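Local coordinates for hypothetical protein (Parabacteroides merdae, PDB 4OO3) that probably acts as an NAD(P)-dependent oxidoreductase, with a Rossmann-fold nucleotide-binding domain joined to a C-terminal domain, although its substrate is not established, at residues 14-18 with 79-83; 31-35 with 403-408; 165-169 with 362-366; 213-217 with 433-438; 249-255 with 283-289. All blocks are in the same frame, centred on the assembly; numbering follows the deposited sequence.

Interaction 1: residues 14-18 with 79-83; sequences LITLD and YLEKM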
# COMPACT_ATOMS: atom_id res chain seq x y z
N LEU A 14 -17.37 9.62 -10.66
CA LEU A 14 -16.05 9.91 -10.10
C LEU A 14 -15.68 11.39 -10.07
O LEU A 14 -15.91 12.12 -11.02
CB LEU A 14 -14.94 9.17 -10.87
CG LEU A 14 -14.95 7.65 -10.92
CD1 LEU A 14 -13.69 7.16 -11.61
CD2 LEU A 14 -15.09 7.05 -9.53
N ILE A 15 -15.10 11.81 -8.96
CA ILE A 15 -14.43 13.09 -8.84
C ILE A 15 -12.96 12.79 -8.62
O ILE A 15 -12.62 12.00 -7.77
CB ILE A 15 -14.91 13.88 -7.62
CG1 ILE A 15 -16.42 14.13 -7.70
CG2 ILE A 15 -14.14 15.19 -7.51
CD1 ILE A 15 -17.03 14.64 -6.41
N THR A 16 -12.09 13.44 -9.38
CA THR A 16 -10.67 13.27 -9.14
C THR A 16 -10.15 14.58 -8.57
O THR A 16 -10.18 15.59 -9.24
CB THR A 16 -9.94 12.88 -10.43
OG1 THR A 16 -10.63 11.77 -11.02
CG2 THR A 16 -8.50 12.49 -10.13
N LEU A 17 -9.70 14.54 -7.32
CA LEU A 17 -9.31 15.74 -6.60
C LEU A 17 -7.80 15.84 -6.46
O LEU A 17 -7.18 15.00 -5.81
CB LEU A 17 -9.96 15.75 -5.22
CG LEU A 17 -9.65 16.96 -4.34
CD1 LEU A 17 -10.18 18.25 -4.95
CD2 LEU A 17 -10.22 16.71 -2.97
N ASP A 18 -7.23 16.88 -7.06
CA ASP A 18 -5.81 17.18 -6.98
C ASP A 18 -4.95 15.93 -7.17
O ASP A 18 -4.19 15.56 -6.28
CB ASP A 18 -5.50 17.86 -5.64
CG ASP A 18 -4.09 18.43 -5.58
OD1 ASP A 18 -3.49 18.69 -6.63
OD2 ASP A 18 -3.59 18.64 -4.45
N TYR A 79 -10.00 25.17 -6.51
CA TYR A 79 -10.45 23.85 -6.97
C TYR A 79 -11.30 23.10 -5.93
O TYR A 79 -12.35 22.55 -6.27
CB TYR A 79 -9.26 22.97 -7.44
CG TYR A 79 -8.22 22.69 -6.37
CD1 TYR A 79 -8.33 21.57 -5.54
CD2 TYR A 79 -7.14 23.55 -6.18
CE1 TYR A 79 -7.39 21.32 -4.56
CE2 TYR A 79 -6.20 23.30 -5.19
CZ TYR A 79 -6.33 22.19 -4.39
OH TYR A 79 -5.40 21.96 -3.42
N LEU A 80 -10.86 23.10 -4.66
CA LEU A 80 -11.57 22.38 -3.60
C LEU A 80 -12.91 23.02 -3.31
O LEU A 80 -13.93 22.35 -3.22
CB LEU A 80 -10.75 22.34 -2.31
CG LEU A 80 -11.38 21.57 -1.14
CD1 LEU A 80 -11.46 20.08 -1.44
CD2 LEU A 80 -10.59 21.81 0.14
N GLU A 81 -12.89 24.34 -3.16
CA GLU A 81 -14.08 25.14 -2.97
C GLU A 81 -15.12 24.89 -4.08
O GLU A 81 -16.31 24.75 -3.79
CB GLU A 81 -13.66 26.62 -2.89
CG GLU A 81 -14.76 27.66 -2.79
CD GLU A 81 -14.18 29.07 -2.71
OE1 GLU A 81 -13.42 29.34 -1.76
OE2 GLU A 81 -14.48 29.90 -3.60
N LYS A 82 -14.66 24.80 -5.34
CA LYS A 82 -15.55 24.53 -6.49
C LYS A 82 -16.13 23.12 -6.47
O LYS A 82 -17.31 22.92 -6.74
CB LYS A 82 -14.84 24.76 -7.83
CG LYS A 82 -14.91 26.19 -8.34
CD LYS A 82 -16.29 26.53 -8.89
CE LYS A 82 -16.48 28.03 -9.09
NZ LYS A 82 -15.61 28.56 -10.18
N MSE A 83 -15.29 22.14 -6.16
CA MSE A 83 -15.74 20.75 -6.07
C MSE A 83 -16.84 20.60 -5.06
O MSE A 83 -17.87 19.98 -5.34
CB MSE A 83 -14.57 19.87 -5.66
CG MSE A 83 -14.89 18.40 -5.89
SE MSE A 83 -15.33 17.56 -4.17
CE MSE A 83 -13.49 16.94 -3.91
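Leu17 swings its CG to the far side from its own backbone N (chi1 -180°), while Met83, a selenomethionine, bends at chi2 (-102°) and again at chi3, and these turns bring the branched end of one side chain against the CE methyl of the other. The setting is a Rossmann fold: strand 14-17 lies inside the six-stranded parallel sheet, and helix 79-86 belongs to the crossover from strand 70-75 to strand 91-94, which passes over it. The segment axes approach to 10.3 Å and run nearly antiparallel, at 163°, as expected of the helix in a beta-alpha-beta crossover, which runs back against its parallel strands.

The two side chains cross at about a right angle. Met83 CE sits 3.4 Å from Leu17 CD2, tighter than usual for two carbons, and also touches Leu17 CD1 at 3.7 Å. Each branch has a further neighbour: CD2 also reaches Leu80 CD1 at 3.9 Å, whereas CD1 comes up to the edge of the Tyr79 ring, near its plane, 3.8 Å from Tyr79 CD1. Replacing Leu17 by an alanine would probably open a gap between strand and helix, taking away both methyls that meet Met83 CE and the Tyr79 ring edge. Toward the start of the strand, Ile15 CG2 meets Met83 CG at 3.7 Å. At the other end the carboxylate of Asp18 nears the phenol of Tyr79 without bonding to it; instead the hydroxyl of Tyr104, on helix 98-110, is hydrogen-bonded both to Asp18 OD2 and to Tyr79 OH.

Interaction 2: residues 31-35 with 403-408; sequences SYPQV and TEHFLD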
# COMPACT_ATOMS: atom_id res chain seq x y z
N SER A 31 -12.78 0.03 -17.82
CA SER A 31 -14.12 0.60 -17.88
C SER A 31 -15.14 -0.24 -17.10
O SER A 31 -15.87 -1.04 -17.68
CB SER A 31 -14.56 0.71 -19.34
OG SER A 31 -13.55 1.31 -20.12
N TYR A 32 -15.21 -0.03 -15.79
CA TYR A 32 -16.21 -0.72 -14.96
C TYR A 32 -17.60 -0.18 -15.32
O TYR A 32 -17.81 1.03 -15.35
CB TYR A 32 -15.91 -0.51 -13.47
CG TYR A 32 -14.48 -0.83 -13.08
CD1 TYR A 32 -14.07 -2.14 -12.86
CD2 TYR A 32 -13.53 0.19 -12.96
CE1 TYR A 32 -12.76 -2.44 -12.52
CE2 TYR A 32 -12.22 -0.10 -12.61
CZ TYR A 32 -11.84 -1.41 -12.39
OH TYR A 32 -10.53 -1.71 -12.06
N PRO A 33 -18.56 -1.08 -15.64
CA PRO A 33 -19.89 -0.63 -16.04
C PRO A 33 -20.57 0.30 -15.04
O PRO A 33 -21.31 1.20 -15.44
CB PRO A 33 -20.69 -1.94 -16.16
CG PRO A 33 -19.68 -3.01 -16.35
CD PRO A 33 -18.46 -2.55 -15.61
N GLN A 34 -20.32 0.08 -13.75
CA GLN A 34 -20.82 0.95 -12.68
C GLN A 34 -20.39 2.40 -12.83
O GLN A 34 -21.09 3.30 -12.38
CB GLN A 34 -20.32 0.48 -11.31
CG GLN A 34 -21.21 -0.51 -10.59
CD GLN A 34 -20.56 -0.99 -9.31
OE1 GLN A 34 -19.52 -1.64 -9.36
NE2 GLN A 34 -21.16 -0.67 -8.17
N VAL A 35 -19.23 2.62 -13.44
CA VAL A 35 -18.64 3.95 -13.44
C VAL A 35 -19.03 4.75 -14.69
O VAL A 35 -18.73 4.35 -15.82
CB VAL A 35 -17.11 3.90 -13.29
CG1 VAL A 35 -16.55 5.31 -13.19
CG2 VAL A 35 -16.75 3.12 -12.03
N THR A 403 -10.05 -1.88 -6.48
CA THR A 403 -11.08 -0.97 -7.01
C THR A 403 -12.42 -1.69 -7.17
O THR A 403 -13.45 -1.17 -6.76
CB THR A 403 -10.64 -0.34 -8.35
OG1 THR A 403 -9.34 0.25 -8.20
CG2 THR A 403 -11.60 0.73 -8.78
N GLU A 404 -12.37 -2.89 -7.74
CA GLU A 404 -13.56 -3.76 -7.88
C GLU A 404 -14.18 -4.11 -6.54
O GLU A 404 -15.40 -4.08 -6.40
CB GLU A 404 -13.19 -5.07 -8.57
CG GLU A 404 -12.87 -4.93 -10.05
CD GLU A 404 -12.26 -6.20 -10.62
OE1 GLU A 404 -12.71 -7.30 -10.25
OE2 GLU A 404 -11.31 -6.08 -11.43
N HIS A 405 -13.33 -4.45 -5.57
CA HIS A 405 -13.79 -4.73 -4.20
C HIS A 405 -14.51 -3.50 -3.64
O HIS A 405 -15.58 -3.63 -3.05
CB HIS A 405 -12.62 -5.16 -3.30
CG HIS A 405 -13.00 -5.45 -1.88
ND1 HIS A 405 -12.99 -4.48 -0.90
CD2 HIS A 405 -13.39 -6.59 -1.27
CE1 HIS A 405 -13.37 -5.01 0.25
NE2 HIS A 405 -13.62 -6.29 0.06
N PHE A 406 -13.95 -2.32 -3.87
CA PHE A 406 -14.55 -1.06 -3.41
C PHE A 406 -15.89 -0.80 -4.09
O PHE A 406 -16.87 -0.46 -3.43
CB PHE A 406 -13.59 0.11 -3.64
CG PHE A 406 -14.17 1.46 -3.30
CD1 PHE A 406 -14.19 1.91 -1.99
CD2 PHE A 406 -14.71 2.27 -4.29
CE1 PHE A 406 -14.72 3.15 -1.68
CE2 PHE A 406 -15.25 3.51 -3.98
CZ PHE A 406 -15.25 3.95 -2.68
N LEU A 407 -15.95 -0.96 -5.41
CA LEU A 407 -17.20 -0.77 -6.16
C LEU A 407 -18.30 -1.76 -5.76
O LEU A 407 -19.48 -1.42 -5.80
CB LEU A 407 -16.95 -0.85 -7.66
CG LEU A 407 -16.09 0.26 -8.26
CD1 LEU A 407 -15.70 -0.09 -9.69
CD2 LEU A 407 -16.82 1.60 -8.22
N ASP A 408 -17.92 -2.98 -5.39
CA ASP A 408 -18.88 -3.95 -4.83
C ASP A 408 -19.43 -3.46 -3.51
O ASP A 408 -20.64 -3.42 -3.30
CB ASP A 408 -18.23 -5.32 -4.58
CG ASP A 408 -18.42 -6.28 -5.72
OD1 ASP A 408 -19.56 -6.37 -6.23
OD2 ASP A 408 -17.45 -6.96 -6.08
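Tyr32 and Leu407 carry the apolar part of this contact, in which the loop between helix 22-26 and strand 38-43 of the Rossmann sheet meets helix 395-412 from the C-terminal part of the chain. Leu407 CD1 lies over one face of the Tyr32 ring, 4.1 Å from its centroid and 27° off the normal, which makes a CH-pi contact. The methyl is displaced toward the root of the ring, for its nearest ring atom is Tyr32 CG, at 3.7 Å. The other Leu407 methyl, CD2, rests against Val35 CG2 at 4.1 Å. One helical turn earlier, Glu404 approaches the ring obliquely with its aliphatic CG, 3.5 Å from Tyr32 CE1.

The polar part is a single hydrogen bond. Gln34, extended beyond CG, runs past Leu407 in the opposite sense and donates from NE2 to Leu407 O at 3.0 Å, with a nearly straight N-H...O angle of 164°. The acceptor lies close to the plane of the Gln34 amide, but the donor stands 45° above the carbonyl plane. NE2 is also bonded to Glu11 OE2, and Gln34 itself sits in the type I turn from Tyr32 to Val35.

The amide is thus gripped twice through one nitrogen, which should fix its rotation; Leu407 is fastened at its backbone by polar contact and at its side chain by apolar packing.

Interaction 3: residues 165-169 with 362-366; sequences TIPAV and SMEKV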
# COMPACT_ATOMS: atom_id res chain seq x y z
N THR A 165 -2.66 -20.30 8.59
CA THR A 165 -3.91 -20.77 9.21
C THR A 165 -4.04 -22.30 9.26
O THR A 165 -5.06 -22.80 9.73
CB THR A 165 -5.14 -20.22 8.47
OG1 THR A 165 -5.09 -20.62 7.10
CG2 THR A 165 -5.19 -18.70 8.55
N ILE A 166 -3.04 -23.03 8.77
CA ILE A 166 -3.06 -24.49 8.80
C ILE A 166 -2.11 -25.01 9.90
O ILE A 166 -0.89 -25.05 9.70
CB ILE A 166 -2.67 -25.10 7.43
CG1 ILE A 166 -3.56 -24.51 6.33
CG2 ILE A 166 -2.82 -26.61 7.46
CD1 ILE A 166 -3.16 -24.91 4.92
N PRO A 167 -2.66 -25.40 11.06
CA PRO A 167 -1.85 -25.81 12.20
C PRO A 167 -0.83 -26.93 11.90
O PRO A 167 0.27 -26.92 12.46
CB PRO A 167 -2.88 -26.31 13.21
CG PRO A 167 -4.13 -25.58 12.87
CD PRO A 167 -4.10 -25.37 11.39
N ALA A 168 -1.22 -27.87 11.04
CA ALA A 168 -0.33 -28.94 10.63
C ALA A 168 0.94 -28.41 9.95
O ALA A 168 2.01 -28.99 10.08
CB ALA A 168 -1.06 -29.89 9.69
N VAL A 169 0.80 -27.29 9.24
CA VAL A 169 1.93 -26.67 8.55
C VAL A 169 2.69 -25.68 9.44
O VAL A 169 3.90 -25.81 9.62
CB VAL A 169 1.43 -25.94 7.28
CG1 VAL A 169 2.59 -25.29 6.55
CG2 VAL A 169 0.70 -26.91 6.37
N SER A 362 -1.65 -31.45 3.89
CA SER A 362 -2.14 -30.06 3.90
C SER A 362 -2.14 -29.42 2.51
O SER A 362 -3.01 -28.60 2.21
CB SER A 362 -1.31 -29.19 4.84
OG SER A 362 -1.41 -29.65 6.17
N MSE A 363 -1.17 -29.78 1.68
CA MSE A 363 -1.05 -29.17 0.35
C MSE A 363 -2.18 -29.57 -0.57
O MSE A 363 -2.50 -28.84 -1.50
CB MSE A 363 0.29 -29.51 -0.30
CG MSE A 363 1.44 -28.71 0.31
SE MSE A 363 1.15 -26.76 0.24
CE MSE A 363 1.12 -26.51 -1.71
N GLU A 364 -2.79 -30.72 -0.31
CA GLU A 364 -4.00 -31.10 -1.04
C GLU A 364 -5.07 -30.00 -0.89
O GLU A 364 -5.64 -29.55 -1.88
CB GLU A 364 -4.53 -32.44 -0.53
CG GLU A 364 -3.62 -33.61 -0.86
CD GLU A 364 -4.07 -34.92 -0.23
OE1 GLU A 364 -5.13 -34.95 0.43
OE2 GLU A 364 -3.34 -35.92 -0.40
N LYS A 365 -5.30 -29.58 0.34
CA LYS A 365 -6.24 -28.49 0.64
C LYS A 365 -5.82 -27.18 -0.06
O LYS A 365 -6.66 -26.49 -0.64
CB LYS A 365 -6.38 -28.33 2.17
CG LYS A 365 -6.49 -26.91 2.74
CD LYS A 365 -7.84 -26.26 2.50
CE LYS A 365 -8.15 -25.20 3.55
NZ LYS A 365 -7.01 -24.28 3.81
N VAL A 366 -4.52 -26.87 -0.04
CA VAL A 366 -3.98 -25.64 -0.63
C VAL A 366 -4.08 -25.64 -2.17
O VAL A 366 -4.34 -24.61 -2.77
CB VAL A 366 -2.51 -25.42 -0.20
CG1 VAL A 366 -1.91 -24.20 -0.89
CG2 VAL A 366 -2.42 -25.27 1.31
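Ile166 points its two branches at different places on helix 352-369. With CG1 placed opposite the carbonyl carbon and beside the backbone N (chi1 -54°), the long branch ends in CD1, which crosses Val366 obliquely and lies 3.7 Å from Val366 CG2. The short branch, CG2, reaches back one helical turn and meets Ser362 OG at 3.6 Å. With Ile166 cut back to alanine, Val366 CG2 would probably lose its neighbour across the contact and Ser362 part of its cover.

Ser362 is surrounded from the 165-169 side by carbon. Ala168 CB comes within 3.5 Å of Ser362 OG, and Val169 CG2 presses on Ser362 CB at 3.4 Å, closer than carbons usually pack. The contact joins the weakly bonded turn at 167-170, and the residue leading into it, to helix 352-369, both within the C-terminal part of the protein.

Polar ends here look elsewhere: Ser362 OG is hydrogen-bonded to Asp358 O, one turn back in its own helix, and Lys365 NZ, 4.1 Å from Ile166 CD1, forms a salt bridge with Glu162. The join therefore rests on van der Waals packing, with the buried hydroxyl satisfied by its own helix.

Interaction 4: residues 213-217 with 433-438; sequences GEGIV and ALDMAK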
# COMPACT_ATOMS: atom_id res chain seq x y z
N GLY A 213 5.03 12.61 3.07
CA GLY A 213 5.11 11.80 4.28
C GLY A 213 6.51 11.21 4.43
O GLY A 213 7.23 11.04 3.44
N GLU A 214 6.91 10.91 5.66
CA GLU A 214 8.22 10.30 5.88
C GLU A 214 8.21 8.85 5.43
O GLU A 214 7.15 8.24 5.31
CB GLU A 214 8.61 10.38 7.36
CG GLU A 214 8.82 11.80 7.88
CD GLU A 214 10.09 11.97 8.71
OE1 GLU A 214 10.81 10.97 8.96
OE2 GLU A 214 10.36 13.12 9.12
N GLY A 215 9.39 8.29 5.19
CA GLY A 215 9.49 6.88 4.81
C GLY A 215 8.78 5.95 5.80
O GLY A 215 8.14 4.97 5.40
N ILE A 216 8.89 6.28 7.08
CA ILE A 216 8.35 5.46 8.15
C ILE A 216 6.80 5.43 8.20
O ILE A 216 6.24 4.58 8.88
CB ILE A 216 8.96 5.90 9.52
CG1 ILE A 216 8.72 4.86 10.61
CG2 ILE A 216 8.41 7.26 9.96
CD1 ILE A 216 9.43 5.19 11.90
N VAL A 217 6.12 6.31 7.46
CA VAL A 217 4.65 6.34 7.46
C VAL A 217 4.03 6.02 6.10
O VAL A 217 2.81 5.94 5.98
CB VAL A 217 4.09 7.71 7.96
CG1 VAL A 217 4.78 8.14 9.25
CG2 VAL A 217 4.23 8.80 6.89
N ALA A 433 4.90 5.66 15.44
CA ALA A 433 6.31 5.34 15.21
C ALA A 433 7.08 6.59 14.77
O ALA A 433 8.23 6.78 15.17
CB ALA A 433 6.44 4.23 14.18
N LEU A 434 6.45 7.43 13.96
CA LEU A 434 7.08 8.68 13.54
C LEU A 434 7.45 9.52 14.76
O LEU A 434 8.55 10.05 14.83
CB LEU A 434 6.17 9.48 12.61
CG LEU A 434 6.72 10.82 12.12
CD1 LEU A 434 8.01 10.63 11.32
CD2 LEU A 434 5.68 11.56 11.30
N ASP A 435 6.53 9.65 15.70
CA ASP A 435 6.76 10.40 16.94
C ASP A 435 7.87 9.80 17.80
O ASP A 435 8.73 10.52 18.29
CB ASP A 435 5.46 10.50 17.75
CG ASP A 435 4.44 11.43 17.11
OD1 ASP A 435 4.81 12.22 16.22
OD2 ASP A 435 3.25 11.37 17.51
N MSE A 436 7.84 8.49 17.98
CA MSE A 436 8.88 7.77 18.72
C MSE A 436 10.21 7.97 18.05
O MSE A 436 11.20 8.30 18.70
CB MSE A 436 8.52 6.29 18.79
CG MSE A 436 9.67 5.44 19.35
SE MSE A 436 8.98 3.67 19.86
CE MSE A 436 8.08 4.25 21.52
N ALA A 437 10.25 7.79 16.73
CA ALA A 437 11.48 7.97 15.96
C ALA A 437 12.03 9.38 16.10
O ALA A 437 13.24 9.57 16.16
CB ALA A 437 11.23 7.64 14.49
N LYS A 438 11.13 10.36 16.16
CA LYS A 438 11.52 11.77 16.27
C LYS A 438 11.93 12.18 17.68
O LYS A 438 12.56 13.22 17.86
CB LYS A 438 10.40 12.68 15.78
CG LYS A 438 10.32 12.77 14.26
CD LYS A 438 9.43 13.91 13.81
CE LYS A 438 9.66 14.21 12.34
NZ LYS A 438 8.80 15.33 11.88
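Leu434, on helix 419-439, packs against Glu214, Ile216 and Val217. Its CB faces Val217 CG1 at 3.9 Å and stands a little further, 4.1 Å, from Ile216 CG2. CG lies opposite the backbone N (chi1 179°), which carries the branch point in among the loop side chains; there CD1 and CD2 diverge. CD2 stays by Val217 CG1. CD1 continues to Ile216 CG2 at 3.7 Å and then lies across the Glu214 chain at about a right angle, nearest at CD, 3.6 Å away, with Glu214 CG and OE1 only slightly further off.

The setting is the C-terminal alpha/beta domain: the loop between helix 209-212 and helix 220-231 is wedged beside the last long helix, which also packs on strands 243-255 and 282-294 of the mixed sheet. Ile216 ends with CD1 against the helix, touching Ala433 CB at 3.9 Å and Ala437 CB at 4.0 Å, two small residues one turn apart.

The carboxylate of Glu214, packed against Leu434 CD1, is probably balanced by its basic neighbours. OE1 makes a salt bridge to Arg250 NE, while OE2 faces Lys438, whose NZ is a long 3.9 Å away and whose aliphatic CE is nearer.

Interaction 5: residues 249-255 with 283-289; sequences NRWTTSI and KVYCNGD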
# COMPACT_ATOMS: atom_id res chain seq x y z
N ASN A 249 12.96 3.98 14.17
CA ASN A 249 14.04 4.80 13.65
C ASN A 249 13.68 5.40 12.31
O ASN A 249 12.86 4.85 11.57
CB ASN A 249 15.32 3.97 13.52
CG ASN A 249 15.80 3.44 14.85
OD1 ASN A 249 16.43 4.15 15.63
ND2 ASN A 249 15.49 2.19 15.13
N ARG A 250 14.29 6.55 12.02
CA ARG A 250 14.14 7.22 10.74
C ARG A 250 15.50 7.73 10.31
O ARG A 250 16.30 8.17 11.13
CB ARG A 250 13.15 8.38 10.86
CG ARG A 250 13.48 9.39 11.95
CD ARG A 250 12.32 10.36 12.16
NE ARG A 250 12.32 11.44 11.17
CZ ARG A 250 13.03 12.56 11.27
NH1 ARG A 250 13.83 12.78 12.30
NH2 ARG A 250 12.96 13.47 10.31
N TRP A 251 15.79 7.64 9.02
CA TRP A 251 17.07 8.10 8.51
C TRP A 251 16.95 8.52 7.06
O TRP A 251 15.90 8.33 6.43
CB TRP A 251 18.18 7.05 8.72
CG TRP A 251 18.02 5.76 7.97
CD1 TRP A 251 18.61 5.42 6.77
CD2 TRP A 251 17.25 4.62 8.37
NE1 TRP A 251 18.24 4.15 6.41
CE2 TRP A 251 17.41 3.64 7.37
CE3 TRP A 251 16.45 4.34 9.48
CZ2 TRP A 251 16.78 2.39 7.45
CZ3 TRP A 251 15.83 3.11 9.56
CH2 TRP A 251 15.99 2.15 8.55
N THR A 252 18.02 9.10 6.54
CA THR A 252 17.96 9.80 5.27
C THR A 252 18.61 9.06 4.11
O THR A 252 19.43 8.16 4.31
CB THR A 252 18.63 11.19 5.37
OG1 THR A 252 20.00 11.04 5.74
CG2 THR A 252 17.91 12.05 6.40
N THR A 253 18.20 9.43 2.91
CA THR A 253 18.89 9.05 1.69
C THR A 253 19.38 10.35 1.06
O THR A 253 18.61 11.29 0.89
CB THR A 253 17.95 8.29 0.72
OG1 THR A 253 17.50 7.09 1.35
CG2 THR A 253 18.67 7.95 -0.58
N SER A 254 20.67 10.40 0.74
CA SER A 254 21.26 11.59 0.13
C SER A 254 20.95 11.60 -1.35
O SER A 254 21.03 10.57 -2.01
CB SER A 254 22.77 11.62 0.32
OG SER A 254 23.09 11.86 1.68
N ILE A 255 20.59 12.77 -1.87
CA ILE A 255 20.38 12.94 -3.30
C ILE A 255 21.26 14.07 -3.81
O ILE A 255 21.22 15.18 -3.27
CB ILE A 255 18.91 13.26 -3.65
CG1 ILE A 255 17.93 12.37 -2.87
CG2 ILE A 255 18.67 13.11 -5.15
CD1 ILE A 255 17.91 10.93 -3.31
N LYS A 283 18.83 15.75 1.61
CA LYS A 283 18.69 14.66 2.58
C LYS A 283 17.22 14.42 2.88
O LYS A 283 16.56 15.25 3.50
CB LYS A 283 19.40 15.02 3.89
CG LYS A 283 20.86 15.37 3.74
CD LYS A 283 21.74 14.14 3.75
CE LYS A 283 23.21 14.52 3.80
NZ LYS A 283 23.97 13.60 4.68
N VAL A 284 16.71 13.27 2.43
CA VAL A 284 15.28 12.97 2.52
C VAL A 284 15.09 11.85 3.53
O VAL A 284 15.73 10.81 3.41
CB VAL A 284 14.75 12.50 1.15
CG1 VAL A 284 13.26 12.16 1.22
CG2 VAL A 284 15.01 13.56 0.10
N TYR A 285 14.21 12.07 4.50
CA TYR A 285 13.87 11.05 5.50
C TYR A 285 12.85 10.05 4.95
O TYR A 285 11.75 9.91 5.48
CB TYR A 285 13.35 11.69 6.80
CG TYR A 285 14.43 12.14 7.76
CD1 TYR A 285 14.97 13.43 7.69
CD2 TYR A 285 14.91 11.29 8.75
CE1 TYR A 285 15.95 13.85 8.57
CE2 TYR A 285 15.90 11.70 9.64
CZ TYR A 285 16.41 12.98 9.54
OH TYR A 285 17.38 13.39 10.41
N CYS A 286 13.26 9.35 3.90
CA CYS A 286 12.44 8.36 3.21
C CYS A 286 12.74 6.93 3.68
O CYS A 286 12.33 5.98 3.04
CB CYS A 286 12.64 8.47 1.69
SG CYS A 286 14.37 8.39 1.14
N ASN A 287 13.45 6.78 4.79
CA ASN A 287 13.75 5.47 5.34
C ASN A 287 13.27 5.39 6.78
O ASN A 287 13.29 6.39 7.49
CB ASN A 287 15.25 5.20 5.31
CG ASN A 287 15.87 5.49 3.97
OD1 ASN A 287 15.74 4.71 3.04
ND2 ASN A 287 16.56 6.61 3.86
N GLY A 288 12.81 4.22 7.20
CA GLY A 288 12.46 4.02 8.59
C GLY A 288 12.13 2.58 8.91
O GLY A 288 11.94 1.77 8.01
N ASP A 289 12.09 2.26 10.20
CA ASP A 289 11.62 0.96 10.64
C ASP A 289 10.84 1.06 11.94
O ASP A 289 10.92 2.06 12.65
CB ASP A 289 12.76 -0.07 10.73
CG ASP A 289 13.86 0.32 11.70
OD1 ASP A 289 13.64 1.17 12.59
OD2 ASP A 289 14.95 -0.25 11.58
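A beta bulge interrupts the antiparallel pairing of edge strand 243-255 with strand 282-294 in the mixed sheet of the C-terminal domain: the register shifts by one residue between Trp251 and Thr253. On one side of it Thr253 and Val284 form a hydrogen-bonded pair, with Thr253 N donating to Val284 O at 2.9 Å. On the other side Trp251 pairs with Asn287 and Asn249 with Asp289. Tyr285, within the irregular stretch, is the centre of an inverse gamma turn.

The Tyr285 ring is sandwiched. Arg250, its chain bent at chi3 (-81°), lays its guanidinium flat on one face, with centres 3.5 Å apart and planes at 11°, a cation-pi stack. Thr252 CG2 sits over the centre of the opposite face, 3.4 Å from the centroid. Arg250 NE is salt-bridged to Glu214, which probably helps keep the stack in place.

Trp251 and Asn287 project from the other side of the sheet. Asn287 CB lies over the five-membered ring of the indole, 3.4 Å from its centroid, in a CH-pi contact, and the amide plane is nearly parallel to the ring.

That amide also spans the bulge. Its OD1 is bonded to Trp305 N on strand 297-306, and its ND2 donates twice, to Trp251 O at 3.2 Å, from above the carbonyl plane, and to Thr253 OG1 at 2.7 Å, with an N-H...O angle of 168°.

Two pairs of contacts are continuous and one stands apart. Interactions 1 and 2 touch where Leu14 CG meets Val35 CG1 at 3.6 Å, so the strand held by one is linked to the loop held by the other. Interactions 4 and 5 have centres about 10 Å apart and are joined by the salt bridge from Glu214 OE1 to Arg250 NE, 2.7 Å, and a probable hydrogen bond from Gly215 N to Tyr285 O, 2.9 Å. Interaction 3 is remote: even interaction 2, the nearest, has its centre about 33 Å away and its nearest atoms about 17 Å away. Interaction 2, with segments 368 residues apart, ties a loop of the Rossmann domain to a helix of the C-terminal part.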